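Local atomic coordinates of hypothetical protein BT_3535 (Bacteroides thetaiotaomicron VPI-5482, PDB entry 3KNY), a protein that is of unknown function but is built of two domains and belongs to the BT_3535-like family, with a lipoprotein-type signal suggesting attachment to a membrane. Residues Glu44-Met49 with Leu95-Glu100. Residues are numbered along the deposited sequence; the frame is centred on the assembly and turned at random.
Sequences ELWRTM and LNIADE
Trp46 and Met49 of the helical segment 44-49 reach across to Leu95 and Ile97 on the strand, and everything that passes between the two segments is apolar. The six-membered ring of the indole leads: Trp46 CH2 lies 4.0 Å from Ile97 CD1, and Trp46 CZ3 is 4.4 Å from Leu95 CD2. Both methyls sit at the rim of the ring, near its plane, so the tryptophan meets the strand edge-on rather than with a face. Trp46 and Ile97 extend toward each other from opposite directions. In Ile97 the branch that does the touching is CG1, set anti to the carbonyl carbon (chi1 -42°), which carries CD1 out to the indole.

The second apolar pair is the selenomethionine at Met49 with Leu95. Their closest atoms are Met49 CE and Leu95 CD2, 3.8 Å apart, and the two side chains run roughly perpendicular to each other. Leu95 CD2 thus lies against the selenomethionine methyl and more loosely near the indole rim.

No hydrogen bond links the two segments. Within the helix, Arg47 NE makes a salt bridge to Glu44 OE2 at 2.7 Å; the oxygen lies close to the guanidinium plane, whereas the donor stands well above the carboxylate plane. A weak bond from NH2 goes to the same oxygen.

This is buried, apolar helix-on-sheet packing: the axes of helix 44-49 and strand 95-97 approach to 12.9 Å, at 148°, and side chains alone bridge the gap. Strand 93-97 pairs in parallel with 53-55 and 204-217. Ile55 packs on both Trp46 and Met49, Tyr57 meets the indole edge-to-face, and helix 66-84 closes in with Ile76 and Ile79 against Met49 and Ile72 against Ile97, joining both helices to the sheet.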
loop_
_atom_site.group_PDB
_atom_site.type_symbol
_atom_site.label_atom_id
_atom_site.label_comp_id
_atom_site.label_asym_id
_atom_site.label_seq_id
_atom_site.Cartn_x
_atom_site.Cartn_y
_atom_site.Cartn_z
ATOM N N GLU A 44 9.716 -0.667 -17.461
ATOM C CA GLU A 44 9.162 -1.947 -17.877
ATOM C C GLU A 44 8.836 -2.840 -16.683
ATOM O O GLU A 44 7.863 -3.582 -16.722
ATOM C CB GLU A 44 10.111 -2.676 -18.833
ATOM C CG GLU A 44 9.389 -3.304 -20.010
ATOM C CD GLU A 44 8.610 -2.273 -20.798
ATOM O OE1 GLU A 44 9.131 -1.151 -20.960
ATOM O OE2 GLU A 44 7.473 -2.571 -21.226
ATOM N N LEU A 45 9.645 -2.776 -15.630
ATOM C CA LEU A 45 9.370 -3.556 -14.441
ATOM C C LEU A 45 8.078 -3.009 -13.776
ATOM O O LEU A 45 7.132 -3.751 -13.473
ATOM C CB LEU A 45 10.580 -3.537 -13.500
ATOM C CG LEU A 45 11.836 -4.258 -14.006
ATOM C CD1 LEU A 45 12.976 -4.092 -13.033
ATOM C CD2 LEU A 45 11.578 -5.734 -14.279
ATOM N N TRP A 46 8.011 -1.701 -13.612
ATOM C CA TRP A 46 6.782 -1.095 -13.129
ATOM C C TRP A 46 5.553 -1.496 -13.955
ATOM O O TRP A 46 4.508 -1.815 -13.391
ATOM C CB TRP A 46 6.927 0.416 -13.056
ATOM C CG TRP A 46 7.904 0.814 -11.994
ATOM C CD1 TRP A 46 9.078 1.478 -12.168
ATOM C CD2 TRP A 46 7.817 0.513 -10.599
ATOM N NE1 TRP A 46 9.720 1.630 -10.967
ATOM C CE2 TRP A 46 8.971 1.048 -9.985
ATOM C CE3 TRP A 46 6.877 -0.156 -9.806
ATOM C CZ2 TRP A 46 9.205 0.953 -8.608
ATOM C CZ3 TRP A 46 7.113 -0.258 -8.438
ATOM C CH2 TRP A 46 8.264 0.297 -7.851
ATOM N N ARG A 47 5.662 -1.494 -15.280
ATOM C CA ARG A 47 4.540 -1.969 -16.088
ATOM C C ARG A 47 4.121 -3.380 -15.649
ATOM O O ARG A 47 2.931 -3.631 -15.473
ATOM C CB ARG A 47 4.849 -1.965 -17.593
ATOM C CG ARG A 47 3.628 -2.398 -18.451
ATOM C CD ARG A 47 4.006 -2.894 -19.832
ATOM N NE ARG A 47 4.929 -1.968 -20.461
ATOM C CZ ARG A 47 4.588 -0.777 -20.943
ATOM N NH1 ARG A 47 3.324 -0.351 -20.882
ATOM N NH2 ARG A 47 5.521 -0.003 -21.488
ATOM N N THR A 48 5.087 -4.290 -15.495
ATOM C CA THR A 48 4.791 -5.669 -15.048
ATOM C C THR A 48 4.110 -5.670 -13.667
ATOM O O THR A 48 3.132 -6.374 -13.409
ATOM C CB THR A 48 6.084 -6.520 -14.945
ATOM O OG1 THR A 48 6.613 -6.744 -16.250
ATOM C CG2 THR A 48 5.815 -7.879 -14.238
HETATM N N MSE A 49 4.674 -4.841 -12.804
HETATM C CA MSE A 49 4.285 -4.707 -11.423
HETATM C C MSE A 49 2.863 -4.150 -11.351
HETATM O O MSE A 49 2.060 -4.594 -10.536
HETATM C CB MSE A 49 5.300 -3.765 -10.757
HETATM C CG MSE A 49 5.578 -4.052 -9.341
HETATM SE SE MSE A 49 6.539 -5.701 -8.935
HETATM C CE MSE A 49 6.173 -5.367 -7.046
ATOM N N LEU A 95 0.494 -0.992 -3.079
ATOM C CA LEU A 95 1.948 -0.997 -2.852
ATOM C C LEU A 95 2.474 0.419 -2.591
ATOM O O LEU A 95 2.121 1.338 -3.312
ATOM C CB LEU A 95 2.678 -1.601 -4.049
ATOM C CG LEU A 95 4.196 -1.803 -3.940
ATOM C CD1 LEU A 95 4.495 -2.827 -2.869
ATOM C CD2 LEU A 95 4.811 -2.222 -5.303
ATOM N N ASN A 96 3.268 0.582 -1.530
ATOM C CA ASN A 96 3.998 1.819 -1.204
ATOM C C ASN A 96 5.447 1.477 -1.155
ATOM O O ASN A 96 5.811 0.348 -0.819
ATOM C CB ASN A 96 3.743 2.321 0.204
ATOM C CG ASN A 96 2.397 2.882 0.378
ATOM O OD1 ASN A 96 1.773 3.360 -0.557
ATOM N ND2 ASN A 96 1.921 2.836 1.591
ATOM N N ILE A 97 6.274 2.477 -1.434
ATOM C CA ILE A 97 7.705 2.345 -1.366
ATOM C C ILE A 97 8.116 3.283 -0.244
ATOM O O ILE A 97 7.900 4.500 -0.335
ATOM C CB ILE A 97 8.336 2.752 -2.688
ATOM C CG1 ILE A 97 7.506 2.201 -3.871
ATOM C CG2 ILE A 97 9.806 2.314 -2.725
ATOM C CD1 ILE A 97 7.442 0.734 -3.960
ATOM N N ALA A 98 8.656 2.716 0.834
ATOM C CA ALA A 98 9.040 3.513 1.994
ATOM C C ALA A 98 10.189 4.432 1.614
ATOM O O ALA A 98 10.944 4.155 0.667
ATOM C CB ALA A 98 9.447 2.630 3.138
ATOM N N ASP A 99 10.309 5.537 2.343
ATOM C CA ASP A 99 11.419 6.458 2.150
ATOM C C ASP A 99 12.713 5.833 2.671
ATOM O O ASP A 99 12.705 4.782 3.324
ATOM C CB ASP A 99 11.160 7.763 2.899
ATOM C CG ASP A 99 10.126 8.635 2.226
ATOM O OD1 ASP A 99 10.247 8.896 1.011
ATOM O OD2 ASP A 99 9.199 9.080 2.929
ATOM N N GLU A 100 13.827 6.497 2.383
ATOM C CA GLU A 100 15.125 6.065 2.886
ATOM C C GLU A 100 15.282 6.525 4.353
ATOM O O GLU A 100 16.086 5.940 5.086
ATOM C CB GLU A 100 16.264 6.576 1.974
ATOM C CG GLU A 100 17.491 5.640 1.869
ATOM C CD GLU A 100 18.512 6.062 0.793
ATOM O OE1 GLU A 100 18.207 6.942 -0.039
ATOM O OE2 GLU A 100 19.622 5.490 0.760
#